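Local coordinates for protein Baccell_00875 (Bacteroides cellulosilyticus DSM 14838, PDB 5NO8) that probably acts as a polysaccharide lyase that removes the rhamnose caps, linked to glucuronic acid, from complex arabinogalactan proteins, at residues 50-54 against 160-164; 282-286 against 321-325; 446-452 against 480-485; 620-624 against 634-638. All coordinates share one frame; numbering follows the deposited sequence.

Contact 1 (50-54 against 160-164)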
loop_
_atom_site.group_PDB
_atom_site.type_symbol
_atom_site.label_atom_id
_atom_site.label_comp_id
_atom_site.label_asym_id
_atom_site.label_seq_id
_atom_site.Cartn_x
_atom_site.Cartn_y
_atom_site.Cartn_z
ATOM N N ARG A 50 -3.335 -18.310 -19.822
ATOM C CA ARG A 50 -3.891 -18.550 -18.510
ATOM C C ARG A 50 -5.394 -18.267 -18.414
ATOM O O ARG A 50 -6.002 -18.617 -17.411
ATOM C CB ARG A 50 -3.116 -17.756 -17.460
ATOM C CG ARG A 50 -1.626 -18.097 -17.423
ATOM C CD ARG A 50 -0.840 -17.157 -16.526
ATOM N NE ARG A 50 0.510 -17.685 -16.270
ATOM C CZ ARG A 50 1.545 -17.596 -17.112
ATOM N NH1 ARG A 50 1.424 -17.001 -18.290
ATOM N NH2 ARG A 50 2.729 -18.122 -16.765
ATOM N N SER A 51 -5.972 -17.618 -19.428
ATOM C CA SER A 51 -7.415 -17.371 -19.537
ATOM C C SER A 51 -7.985 -16.652 -18.300
ATOM O O SER A 51 -9.063 -16.967 -17.809
ATOM C CB SER A 51 -8.167 -18.689 -19.794
ATOM O OG SER A 51 -7.752 -19.252 -21.028
ATOM N N MET A 52 -7.232 -15.690 -17.792
ATOM C CA MET A 52 -7.646 -14.978 -16.590
ATOM C C MET A 52 -8.927 -14.159 -16.834
ATOM O O MET A 52 -9.101 -13.557 -17.892
ATOM C CB MET A 52 -6.510 -14.040 -16.185
ATOM C CG MET A 52 -6.881 -13.077 -15.103
ATOM S SD MET A 52 -5.396 -12.291 -14.535
ATOM C CE MET A 52 -6.222 -11.140 -13.463
ATOM N N ASN A 53 -9.792 -14.147 -15.833
ATOM C CA ASN A 53 -10.941 -13.233 -15.772
ATOM C C ASN A 53 -10.515 -12.026 -14.948
ATOM O O ASN A 53 -10.118 -12.176 -13.803
ATOM C CB ASN A 53 -12.126 -13.911 -15.100
ATOM C CG ASN A 53 -13.408 -13.082 -15.184
ATOM O OD1 ASN A 53 -13.438 -11.986 -15.755
ATOM N ND2 ASN A 53 -14.481 -13.630 -14.643
ATOM N N TRP A 54 -10.551 -10.858 -15.558
ATOM C CA TRP A 54 -10.049 -9.640 -14.918
ATOM C C TRP A 54 -11.039 -9.034 -13.942
ATOM O O TRP A 54 -10.667 -8.116 -13.179
ATOM C CB TRP A 54 -9.610 -8.634 -15.973
ATOM C CG TRP A 54 -8.389 -9.119 -16.671
ATOM C CD1 TRP A 54 -8.323 -9.977 -17.757
ATOM C CD2 TRP A 54 -7.041 -8.864 -16.294
ATOM N NE1 TRP A 54 -7.020 -10.223 -18.080
ATOM C CE2 TRP A 54 -6.210 -9.552 -17.205
ATOM C CE3 TRP A 54 -6.446 -8.080 -15.298
ATOM C CZ2 TRP A 54 -4.816 -9.496 -17.123
ATOM C CZ3 TRP A 54 -5.075 -8.015 -15.232
ATOM C CH2 TRP A 54 -4.269 -8.727 -16.138
ATOM N N ASN A 160 -1.132 -16.463 -11.245
ATOM C CA ASN A 160 -1.562 -16.710 -12.612
ATOM C C ASN A 160 -2.837 -15.988 -13.025
ATOM O O ASN A 160 -3.040 -15.778 -14.215
ATOM C CB ASN A 160 -1.732 -18.219 -12.801
ATOM C CG ASN A 160 -0.399 -18.938 -12.744
ATOM O OD1 ASN A 160 0.444 -18.777 -13.631
ATOM N ND2 ASN A 160 -0.192 -19.707 -11.697
ATOM N N SER A 161 -3.681 -15.666 -12.052
ATOM C CA SER A 161 -5.098 -15.357 -12.323
ATOM C C SER A 161 -5.736 -14.227 -11.516
ATOM O O SER A 161 -6.964 -14.123 -11.512
ATOM C CB SER A 161 -5.930 -16.628 -12.058
ATOM O OG SER A 161 -5.378 -17.718 -12.779
ATOM N N ARG A 162 -4.931 -13.422 -10.826
ATOM C CA ARG A 162 -5.421 -12.237 -10.102
ATOM C C ARG A 162 -4.533 -11.062 -10.439
ATOM O O ARG A 162 -3.443 -11.229 -10.982
ATOM C CB ARG A 162 -5.470 -12.457 -8.591
ATOM C CG ARG A 162 -6.364 -13.604 -8.125
ATOM C CD ARG A 162 -7.830 -13.300 -8.417
ATOM N NE ARG A 162 -8.724 -14.312 -7.881
ATOM C CZ ARG A 162 -8.990 -15.482 -8.473
ATOM N NH1 ARG A 162 -8.436 -15.806 -9.629
ATOM N NH2 ARG A 162 -9.810 -16.344 -7.883
ATOM N N ALA A 163 -5.003 -9.864 -10.122
ATOM C CA ALA A 163 -4.273 -8.648 -10.516
ATOM C C ALA A 163 -4.130 -7.664 -9.362
ATOM O O ALA A 163 -5.083 -7.423 -8.629
ATOM C CB ALA A 163 -4.977 -7.979 -11.676
ATOM N N HIS A 164 -2.934 -7.091 -9.246
ATOM C CA HIS A 164 -2.717 -5.900 -8.416
ATOM C C HIS A 164 -3.278 -4.704 -9.193
ATOM O O HIS A 164 -2.795 -4.374 -10.284
ATOM C CB HIS A 164 -1.237 -5.710 -8.146
ATOM C CG HIS A 164 -0.633 -6.814 -7.339
ATOM N ND1 HIS A 164 -1.178 -7.239 -6.149
ATOM C CD2 HIS A 164 0.492 -7.548 -7.528
ATOM C CE1 HIS A 164 -0.411 -8.190 -5.640
ATOM N NE2 HIS A 164 0.598 -8.406 -6.463
HETATM O O HOH W 1 2.804 -19.816 -14.085
HETATM O O HOH W 2 -6.835 -17.744 -15.073
HETATM O O HOH W 3 -9.079 -15.268 -13.087
#

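Contact 2 (282-286 against 321-325)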
loop_
_atom_site.group_PDB
_atom_site.type_symbol
_atom_site.label_atom_id
_atom_site.label_comp_id
_atom_site.label_asym_id
_atom_site.label_seq_id
_atom_site.Cartn_x
_atom_site.Cartn_y
_atom_site.Cartn_z
ATOM N N PRO A 282 1.997 18.323 -28.049
ATOM C CA PRO A 282 1.890 19.549 -27.243
ATOM C C PRO A 282 0.472 19.851 -26.745
ATOM O O PRO A 282 -0.504 19.734 -27.485
ATOM C CB PRO A 282 2.383 20.644 -28.207
ATOM C CG PRO A 282 3.372 19.931 -29.080
ATOM C CD PRO A 282 2.781 18.557 -29.287
ATOM N N LEU A 283 0.364 20.197 -25.471
ATOM C CA LEU A 283 -0.911 20.580 -24.884
ATOM C C LEU A 283 -1.267 21.986 -25.304
ATOM O O LEU A 283 -0.380 22.803 -25.527
ATOM C CB LEU A 283 -0.825 20.527 -23.364
ATOM C CG LEU A 283 -0.557 19.142 -22.804
ATOM C CD1 LEU A 283 -0.479 19.224 -21.294
ATOM C CD2 LEU A 283 -1.623 18.150 -23.233
ATOM N N GLU A 284 -2.561 22.242 -25.435
ATOM C CA GLU A 284 -3.080 23.596 -25.668
ATOM C C GLU A 284 -3.555 24.260 -24.363
ATOM O O GLU A 284 -4.249 23.639 -23.514
ATOM C CB GLU A 284 -4.149 23.604 -26.780
ATOM C CG GLU A 284 -5.489 22.959 -26.465
ATOM C CD GLU A 284 -6.091 22.143 -27.628
ATOM O OE1 GLU A 284 -5.958 22.562 -28.804
ATOM O OE2 GLU A 284 -6.715 21.077 -27.367
ATOM N N ALA A 285 -3.115 25.502 -24.190
ATOM C CA ALA A 285 -3.525 26.343 -23.088
ATOM C C ALA A 285 -3.348 25.616 -21.753
ATOM O O ALA A 285 -4.311 25.478 -20.977
ATOM C CB ALA A 285 -4.971 26.771 -23.293
ATOM N N CYS A 286 -2.123 25.148 -21.499
ATOM C CA CYS A 286 -1.829 24.435 -20.256
ATOM C C CYS A 286 -1.474 25.435 -19.171
ATOM O O CYS A 286 -0.607 26.280 -19.389
ATOM C CB CYS A 286 -0.680 23.476 -20.434
ATOM S SG CYS A 286 -0.377 22.508 -18.927
ATOM N N TYR A 321 -4.239 22.159 -15.885
ATOM C CA TYR A 321 -5.472 22.425 -16.616
ATOM C C TYR A 321 -5.050 22.561 -18.055
ATOM O O TYR A 321 -4.084 23.284 -18.347
ATOM C CB TYR A 321 -6.136 23.714 -16.146
ATOM C CG TYR A 321 -6.519 23.669 -14.698
ATOM C CD1 TYR A 321 -7.745 23.139 -14.287
ATOM C CD2 TYR A 321 -5.621 24.089 -13.726
ATOM C CE1 TYR A 321 -8.073 23.072 -12.942
ATOM C CE2 TYR A 321 -5.944 24.012 -12.392
ATOM C CZ TYR A 321 -7.154 23.509 -12.014
ATOM O OH TYR A 321 -7.424 23.430 -10.682
ATOM N N TYR A 322 -5.720 21.851 -18.960
ATOM C CA TYR A 322 -5.234 21.717 -20.343
ATOM C C TYR A 322 -6.381 21.369 -21.290
ATOM O O TYR A 322 -7.420 20.865 -20.876
ATOM C CB TYR A 322 -4.078 20.690 -20.474
ATOM C CG TYR A 322 -4.421 19.328 -19.954
ATOM C CD1 TYR A 322 -4.462 19.084 -18.578
ATOM C CD2 TYR A 322 -4.739 18.289 -20.810
ATOM C CE1 TYR A 322 -4.845 17.845 -18.082
ATOM C CE2 TYR A 322 -5.081 17.046 -20.327
ATOM C CZ TYR A 322 -5.138 16.829 -18.953
ATOM O OH TYR A 322 -5.555 15.582 -18.467
ATOM N N ASN A 323 -6.162 21.671 -22.569
ATOM C CA ASN A 323 -7.087 21.278 -23.658
ATOM C C ASN A 323 -8.540 21.688 -23.422
ATOM O O ASN A 323 -9.486 20.916 -23.633
ATOM C CB ASN A 323 -6.950 19.767 -23.961
ATOM C CG ASN A 323 -5.571 19.385 -24.478
ATOM O OD1 ASN A 323 -5.271 18.195 -24.689
ATOM N ND2 ASN A 323 -4.719 20.353 -24.644
ATOM N N GLY A 324 -8.703 22.888 -22.902
ATOM C CA GLY A 324 -10.017 23.493 -22.724
ATOM C C GLY A 324 -10.738 23.106 -21.461
ATOM O O GLY A 324 -11.194 23.979 -20.740
ATOM N N ASN A 325 -10.914 21.804 -21.222
ATOM C CA ASN A 325 -11.715 21.359 -20.100
ATOM C C ASN A 325 -11.144 20.164 -19.324
ATOM O O ASN A 325 -11.882 19.493 -18.602
ATOM C CB ASN A 325 -13.125 21.033 -20.608
ATOM C CG ASN A 325 -13.173 19.786 -21.481
ATOM O OD1 ASN A 325 -12.181 19.332 -22.025
ATOM N ND2 ASN A 325 -14.361 19.223 -21.604
HETATM O O HOH W 4 -7.079 24.779 -21.518
#

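Contact 3 (446-452 against 480-485)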
loop_
_atom_site.group_PDB
_atom_site.type_symbol
_atom_site.label_atom_id
_atom_site.label_comp_id
_atom_site.label_asym_id
_atom_site.label_seq_id
_atom_site.Cartn_x
_atom_site.Cartn_y
_atom_site.Cartn_z
ATOM N N ASN A 446 2.101 -17.842 20.534
ATOM C CA ASN A 446 3.522 -18.015 20.351
ATOM C C ASN A 446 3.707 -17.964 18.836
ATOM O O ASN A 446 3.407 -18.925 18.134
ATOM C CB ASN A 446 3.972 -19.347 20.971
ATOM C CG ASN A 446 5.461 -19.607 20.824
ATOM O OD1 ASN A 446 6.219 -18.764 20.367
ATOM N ND2 ASN A 446 5.886 -20.809 21.213
ATOM N N ARG A 447 4.195 -16.824 18.337
ATOM C CA ARG A 447 4.122 -16.470 16.912
ATOM C C ARG A 447 5.517 -16.191 16.358
ATOM O O ARG A 447 6.264 -15.408 16.931
ATOM C CB ARG A 447 3.229 -15.230 16.814
ATOM C CG ARG A 447 3.181 -14.480 15.499
ATOM C CD ARG A 447 2.474 -13.164 15.753
ATOM N NE ARG A 447 2.165 -12.382 14.562
ATOM C CZ ARG A 447 2.279 -11.043 14.467
ATOM N NH1 ARG A 447 1.910 -10.440 13.341
ATOM N NH2 ARG A 447 2.767 -10.299 15.480
ATOM N N GLY A 448 5.853 -16.798 15.224
ATOM C CA GLY A 448 7.231 -16.805 14.716
ATOM C C GLY A 448 7.789 -15.431 14.387
ATOM O O GLY A 448 8.983 -15.187 14.547
ATOM N N TYR A 449 6.914 -14.549 13.918
ATOM C CA TYR A 449 7.282 -13.167 13.570
ATOM C C TYR A 449 7.945 -12.477 14.752
ATOM O O TYR A 449 8.934 -11.752 14.580
ATOM C CB TYR A 449 6.033 -12.358 13.160
ATOM C CG TYR A 449 5.429 -12.721 11.809
ATOM C CD1 TYR A 449 6.070 -12.363 10.628
ATOM C CD2 TYR A 449 4.187 -13.376 11.710
ATOM C CE1 TYR A 449 5.531 -12.667 9.385
ATOM C CE2 TYR A 449 3.621 -13.669 10.456
ATOM C CZ TYR A 449 4.309 -13.313 9.299
ATOM O OH TYR A 449 3.813 -13.589 8.047
ATOM N N ASN A 450 7.426 -12.720 15.951
ATOM C CA ASN A 450 7.824 -11.957 17.121
ATOM C C ASN A 450 9.282 -12.198 17.485
ATOM O O ASN A 450 9.930 -11.296 18.023
ATOM C CB ASN A 450 6.933 -12.274 18.326
ATOM C CG ASN A 450 5.478 -11.915 18.100
ATOM O OD1 ASN A 450 5.128 -11.209 17.142
ATOM N ND2 ASN A 450 4.616 -12.377 19.002
ATOM N N TYR A 451 9.806 -13.382 17.165
ATOM C CA TYR A 451 11.184 -13.754 17.521
ATOM C C TYR A 451 12.238 -12.962 16.752
ATOM O O TYR A 451 13.321 -12.678 17.281
ATOM C CB TYR A 451 11.428 -15.234 17.239
ATOM C CG TYR A 451 10.699 -16.166 18.181
ATOM C CD1 TYR A 451 9.313 -16.325 18.100
ATOM C CD2 TYR A 451 11.400 -16.896 19.156
ATOM C CE1 TYR A 451 8.637 -17.171 18.959
ATOM C CE2 TYR A 451 10.733 -17.758 20.022
ATOM C CZ TYR A 451 9.352 -17.894 19.921
ATOM O OH TYR A 451 8.666 -18.731 20.768
ATOM N N MET A 452 11.954 -12.669 15.482
ATOM C CA MET A 452 12.899 -11.926 14.638
ATOM C C MET A 452 13.115 -10.527 15.167
ATOM O O MET A 452 14.226 -10.013 15.121
ATOM C CB MET A 452 12.397 -11.814 13.207
ATOM C CG MET A 452 12.165 -13.135 12.495
ATOM S SD MET A 452 13.557 -14.293 12.653
ATOM C CE MET A 452 13.105 -15.207 14.115
ATOM N N SER A 480 15.709 -20.663 19.276
ATOM C CA SER A 480 14.403 -21.013 19.807
ATOM C C SER A 480 13.359 -20.924 18.710
ATOM O O SER A 480 12.461 -21.773 18.630
ATOM C CB SER A 480 14.032 -20.094 20.965
ATOM O OG SER A 480 12.754 -20.385 21.503
ATOM N N MET A 481 13.475 -19.899 17.860
ATOM C CA MET A 481 12.569 -19.765 16.733
ATOM C C MET A 481 12.735 -20.921 15.732
ATOM O O MET A 481 11.753 -21.576 15.411
ATOM C CB MET A 481 12.729 -18.405 16.051
ATOM C CG MET A 481 11.572 -18.098 15.099
ATOM S SD MET A 481 11.826 -18.876 13.502
ATOM C CE MET A 481 10.465 -18.180 12.548
ATOM N N PHE A 482 13.952 -21.195 15.268
ATOM C CA PHE A 482 14.185 -22.304 14.331
ATOM C C PHE A 482 13.799 -23.686 14.917
ATOM O O PHE A 482 13.270 -24.531 14.197
ATOM C CB PHE A 482 15.645 -22.362 13.875
ATOM C CG PHE A 482 16.094 -21.157 13.091
ATOM C CD1 PHE A 482 15.348 -20.683 12.013
ATOM C CD2 PHE A 482 17.281 -20.508 13.413
ATOM C CE1 PHE A 482 15.769 -19.580 11.282
ATOM C CE2 PHE A 482 17.703 -19.403 12.687
ATOM C CZ PHE A 482 16.945 -18.937 11.627
ATOM N N GLN A 483 14.059 -23.899 16.202
ATOM C CA GLN A 483 13.633 -25.134 16.901
ATOM C C GLN A 483 12.125 -25.372 16.771
ATOM O O GLN A 483 11.693 -26.493 16.470
ATOM C CB GLN A 483 14.022 -25.088 18.392
ATOM C CG GLN A 483 13.758 -26.375 19.189
ATOM C CD GLN A 483 12.446 -26.371 19.983
ATOM O OE1 GLN A 483 12.239 -25.535 20.874
ATOM N NE2 GLN A 483 11.560 -27.326 19.675
ATOM N N GLN A 484 11.337 -24.316 16.990
ATOM C CA GLN A 484 9.893 -24.436 17.102
ATOM C C GLN A 484 9.163 -24.339 15.774
ATOM O O GLN A 484 8.146 -25.005 15.583
ATOM C CB GLN A 484 9.331 -23.365 18.025
ATOM C CG GLN A 484 9.799 -23.456 19.460
ATOM C CD GLN A 484 9.344 -22.268 20.270
ATOM O OE1 GLN A 484 10.072 -21.278 20.407
ATOM N NE2 GLN A 484 8.144 -22.349 20.807
ATOM N N PHE A 485 9.641 -23.467 14.887
ATOM C CA PHE A 485 8.925 -23.141 13.653
ATOM C C PHE A 485 9.562 -23.708 12.411
ATOM O O PHE A 485 8.981 -23.615 11.353
ATOM C CB PHE A 485 8.777 -21.604 13.512
ATOM C CG PHE A 485 7.953 -20.976 14.597
ATOM C CD1 PHE A 485 8.534 -20.595 15.795
ATOM C CD2 PHE A 485 6.591 -20.757 14.422
ATOM C CE1 PHE A 485 7.778 -20.030 16.808
ATOM C CE2 PHE A 485 5.830 -20.202 15.422
ATOM C CZ PHE A 485 6.419 -19.820 16.623
#

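Contact 4 (620-624 against 634-638)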
loop_
_atom_site.group_PDB
_atom_site.type_symbol
_atom_site.label_atom_id
_atom_site.label_comp_id
_atom_site.label_asym_id
_atom_site.label_seq_id
_atom_site.Cartn_x
_atom_site.Cartn_y
_atom_site.Cartn_z
ATOM N N ALA A 620 13.609 -1.680 1.772
ATOM C CA ALA A 620 14.753 -2.460 2.252
ATOM C C ALA A 620 15.283 -3.397 1.174
ATOM O O ALA A 620 16.492 -3.458 0.932
ATOM C CB ALA A 620 14.401 -3.226 3.492
ATOM N N VAL A 621 14.371 -4.095 0.494
ATOM C CA VAL A 621 14.733 -4.970 -0.596
ATOM C C VAL A 621 15.484 -4.244 -1.692
ATOM O O VAL A 621 16.496 -4.759 -2.199
ATOM C CB VAL A 621 13.493 -5.672 -1.203
ATOM C CG1 VAL A 621 13.839 -6.357 -2.535
ATOM C CG2 VAL A 621 12.905 -6.654 -0.208
ATOM N N TYR A 622 14.984 -3.071 -2.104
ATOM C CA TYR A 622 15.619 -2.296 -3.151
ATOM C C TYR A 622 17.015 -1.843 -2.729
ATOM O O TYR A 622 17.929 -1.856 -3.549
ATOM C CB TYR A 622 14.794 -1.062 -3.522
ATOM C CG TYR A 622 13.483 -1.315 -4.216
ATOM C CD1 TYR A 622 13.155 -2.581 -4.743
ATOM C CD2 TYR A 622 12.556 -0.286 -4.366
ATOM C CE1 TYR A 622 11.959 -2.784 -5.406
ATOM C CE2 TYR A 622 11.357 -0.501 -5.024
ATOM C CZ TYR A 622 11.079 -1.742 -5.554
ATOM O OH TYR A 622 9.871 -1.970 -6.182
ATOM N N TYR A 623 17.148 -1.458 -1.462
ATOM C CA TYR A 623 18.451 -1.103 -0.856
ATOM C C TYR A 623 19.442 -2.280 -0.932
ATOM O O TYR A 623 20.580 -2.129 -1.427
ATOM C CB TYR A 623 18.229 -0.620 0.579
ATOM C CG TYR A 623 19.428 -0.666 1.491
ATOM C CD1 TYR A 623 20.379 0.358 1.481
ATOM C CD2 TYR A 623 19.584 -1.705 2.396
ATOM C CE1 TYR A 623 21.480 0.315 2.337
ATOM C CE2 TYR A 623 20.663 -1.762 3.245
ATOM C CZ TYR A 623 21.609 -0.764 3.202
ATOM O OH TYR A 623 22.672 -0.857 4.064
ATOM N N TYR A 624 19.000 -3.450 -0.498
ATOM C CA TYR A 624 19.873 -4.635 -0.561
ATOM C C TYR A 624 20.169 -5.036 -2.000
ATOM O O TYR A 624 21.293 -5.441 -2.312
ATOM C CB TYR A 624 19.285 -5.822 0.188
ATOM C CG TYR A 624 19.221 -5.697 1.686
ATOM C CD1 TYR A 624 20.370 -5.479 2.438
ATOM C CD2 TYR A 624 18.020 -5.832 2.366
ATOM C CE1 TYR A 624 20.324 -5.375 3.806
ATOM C CE2 TYR A 624 17.964 -5.740 3.736
ATOM C CZ TYR A 624 19.132 -5.497 4.453
ATOM O OH TYR A 624 19.081 -5.406 5.801
ATOM N N TYR A 634 18.121 1.389 -8.055
ATOM C CA TYR A 634 17.404 0.782 -6.950
ATOM C C TYR A 634 17.599 1.457 -5.618
ATOM O O TYR A 634 16.654 1.481 -4.825
ATOM C CB TYR A 634 17.654 -0.725 -6.873
ATOM C CG TYR A 634 16.757 -1.452 -7.843
ATOM C CD1 TYR A 634 17.141 -1.652 -9.173
ATOM C CD2 TYR A 634 15.495 -1.883 -7.451
ATOM C CE1 TYR A 634 16.296 -2.296 -10.086
ATOM C CE2 TYR A 634 14.652 -2.533 -8.348
ATOM C CZ TYR A 634 15.064 -2.734 -9.662
ATOM O OH TYR A 634 14.221 -3.374 -10.529
ATOM N N GLN A 635 18.779 2.035 -5.365
ATOM C CA GLN A 635 18.959 2.833 -4.176
ATOM C C GLN A 635 18.076 4.095 -4.205
ATOM O O GLN A 635 17.518 4.463 -3.167
ATOM C CB GLN A 635 20.442 3.192 -3.940
ATOM C CG GLN A 635 20.728 4.096 -2.741
ATOM C CD GLN A 635 20.242 3.553 -1.419
ATOM O OE1 GLN A 635 20.086 2.341 -1.239
ATOM N NE2 GLN A 635 19.990 4.447 -0.475
ATOM N N LYS A 636 17.956 4.738 -5.358
ATOM C CA LYS A 636 17.081 5.911 -5.483
ATOM C C LYS A 636 15.624 5.501 -5.258
ATOM O O LYS A 636 14.852 6.225 -4.618
ATOM C CB LYS A 636 17.236 6.574 -6.840
ATOM C CG LYS A 636 18.630 7.111 -7.096
ATOM C CD LYS A 636 19.004 8.189 -6.111
ATOM C CE LYS A 636 20.140 9.022 -6.676
ATOM N NZ LYS A 636 20.621 9.983 -5.644
ATOM N N ARG A 637 15.258 4.335 -5.771
ATOM C CA ARG A 637 13.919 3.797 -5.521
ATOM C C ARG A 637 13.661 3.462 -4.066
ATOM O O ARG A 637 12.612 3.809 -3.509
ATOM C CB ARG A 637 13.635 2.635 -6.451
ATOM C CG ARG A 637 13.531 3.115 -7.886
ATOM C CD ARG A 637 13.464 1.950 -8.847
ATOM N NE ARG A 637 12.225 1.198 -8.669
ATOM C CZ ARG A 637 11.887 0.130 -9.383
ATOM N NH1 ARG A 637 12.703 -0.348 -10.334
ATOM N NH2 ARG A 637 10.739 -0.472 -9.128
ATOM N N ALA A 638 14.642 2.859 -3.400
ATOM C CA ALA A 638 14.555 2.604 -1.980
ATOM C C ALA A 638 14.308 3.878 -1.204
ATOM O O ALA A 638 13.519 3.899 -0.258
ATOM C CB ALA A 638 15.845 1.942 -1.476
HETATM O O HOH W 5 8.320 0.163 -6.814
HETATM O O HOH W 6 21.931 0.397 -1.419
#

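Contact 1 (50-54 against 160-164)
Arg50 and Asn160 cross at about a right angle, yet their guanidinium and amide planes are only 10° apart. Arg50 NE donates to Asn160 OD1 at 2.9 Å, a fairly straight bond (162°) lying in both planes and ending on a lone pair. A water donates to the same oxygen at 2.6 Å and accepts from Arg50 NH2, so two donors grip OD1, while Asn160 ND2 is tied to Gln156 O. A leucine in place of Arg50 would probably leave OD1 without its direct N-H partner and rob Phe184 of a cation-pi mate. Two further waters bridge the segments, one between Arg50 O and the hydroxyl of Ser161, the other between the backbone atoms Asn53 N and Ser161 O.

The apolar part belongs to Met52. With CG opposite the backbone N (chi1 170°) and the chain extended beyond, SD passes 3.6 Å from Ser161 C and CE reaches 3.5 Å from Arg162 C. The same methyl lies over one face of the Trp54 indole, near its rim, and Trp54 CZ3 touches Ala163 CB at 3.6 Å. A loop following strand 40-45 thereby packs where helix 155-161 gives way to strand 163-168, the edge strand of an eight-stranded antiparallel sheet.

Contact 2 (282-286 against 321-325)
Glu284 and Asn323 are joined through their backbones: Asn323 N donates to Glu284 O at 2.9 Å (158°), with the donor in the carbonyl plane. A water extends this link, donating a hydrogen bond to Ala285 O and accepting one from Gly324 N, each at 2.9 Å. Next to it, Cys286 CA sends its hydrogen toward Tyr321 O, a CA-H...O contact of 3.2 Å with 148° at the hydrogen. Ala285 O and Tyr321 O come near each other too, but both are acceptors; the first is served by the water, and a backbone bond between Tyr321 and Thr287 carries the pairing onward.

The apolar contacts gather round Tyr322. A chi1 of 56° sets its CG between the backbone N and the carbonyl carbon. Leu283 touches the Tyr322 side chain with both methyls, CD2 3.9 Å from the ring atom Tyr322 CD2 and CD1 4.0 Å from Tyr322 CB. Val258 touches both of these side chains, and Ser172 and Ala173 lie against the tyrosine. On the outer side, the bent chain of Glu284 rests its CG 3.6 Å from Asn323 CA.

Positive phi at Asn323 and Gly324 reverses the chain between strands 314-322 and 326-335. This is a beta-hairpin turn in an eight-stranded mixed sheet, met by the loop that leads into the neighbouring antiparallel strand 287-290.

Contact 3 (446-452 against 480-485)
This is a buried antiparallel helix-helix contact in which Tyr451, near the start of helix 448-465, fits as a knob into a hole formed by Ser480, Met481, Gln484 and Phe485, at the close of helix 469-485. The axes of the two short segments run at 164° to each other and approach to 9.9 Å. Against the face of the Tyr451 ring stands the edge of Phe485, an offset edge-to-face pair with centroids 5.6 Å apart and planes at 65°. The phenylalanine in turn offers one face to Gly448, whose CA sits 3.7 Å from the centroid of the Phe485 ring, almost directly above it, in a CH-pi contact. A beta carbon on Gly448 would come within tight range of both Phe485 CD2 and Met481 CE. Consecutive helices 448-465 and 469-485, joined by a short link, form an alpha-alpha hairpin in the helical second part of the chain.

Met481 packs against both Tyr451 and Met452. Its chi1 of -166° sets CG opposite the backbone N, 3.6 Å from Tyr451 CB, where it is also pressed by Met452 CE at a tight 3.4 Å from Met481 CG; the Met452 chain bends at chi2 and chi3 to get there. With a leucine in place of Tyr451, Thr436 N would probably lose the hydroxyl it bonds to and Phe485 the ring face it leans on. Arg447 points away from helix 469-485 and forms salt bridges with Glu394 and Glu537.

Contact 4 (620-624 against 634-638)
Tyr622 presents a ring face to the edge of Tyr634, an edge-to-face pair with planes at 74° and centroids 5.3 Å apart. The closest atoms of the two rings are Tyr622 CD1 and Tyr634 CD2, at 3.6 Å. Tyr634 is fixed at its far end by a hydrogen bond between its hydroxyl and Glu576, and its ring also meets Tyr625 edge-to-face. The chi1 of Tyr622, -69°, keeps its ring beside the backbone N and directs it to the other helix, where Tyr622 CB lies 3.4 Å from Tyr634 O.

Arg637 crosses the same tyrosine at a slant, its CB 3.7 Å from Tyr622 CD2. Its guanidinium is engaged by Glu589 through NE and by Glu576 through NH2, two carboxylates that would probably help to neutralise its charge. A water bonded to Tyr622 OH at 2.7 Å takes a weak bond from Arg637 NH2 as well, lying in the guanidinium plane.

On the other flank Tyr623 and Gln635 lie side by side and point the same way. A bend at chi2 (58°) brings Gln635 OE1 to the edge of the Tyr623 ring, and one water donates both to this OE1, at 2.7 Å, and to Tyr623 O. Gln635 NE2 turns to Glu639 and Val690 O. Ala638 is small enough to sit between the flanks, its CB 3.6 Å from Tyr623 N.

The axes of segments 620-624 and 634-638 approach to 7.6 Å and run nearly antiparallel, at 157°; helices 615-629 and 632-644 thus make a close alpha-alpha hairpin, which helix 682-692 packs against through Leu689 and Val690.

The four contacts follow one another along the chain in series, none touching another, and together they sample the change from a beta-rich first part to a helical second part. Contact 1 belongs to the sheet that ends in strand 163-168, contact 2 to the separate sheet holding strands 287-290 and 314-322; their centres lie about 37 Å apart. Contacts 3 and 4 are both hairpins of neighbouring antiparallel helices, with centres about 27 Å apart. Contacts 2 and 3, about 58 Å between centres, fall on opposite sides of the chain's centre in space. Each contact thus joins parts of a different region, 1 and 2 in the beta-rich part, 3 and 4 in the helical one.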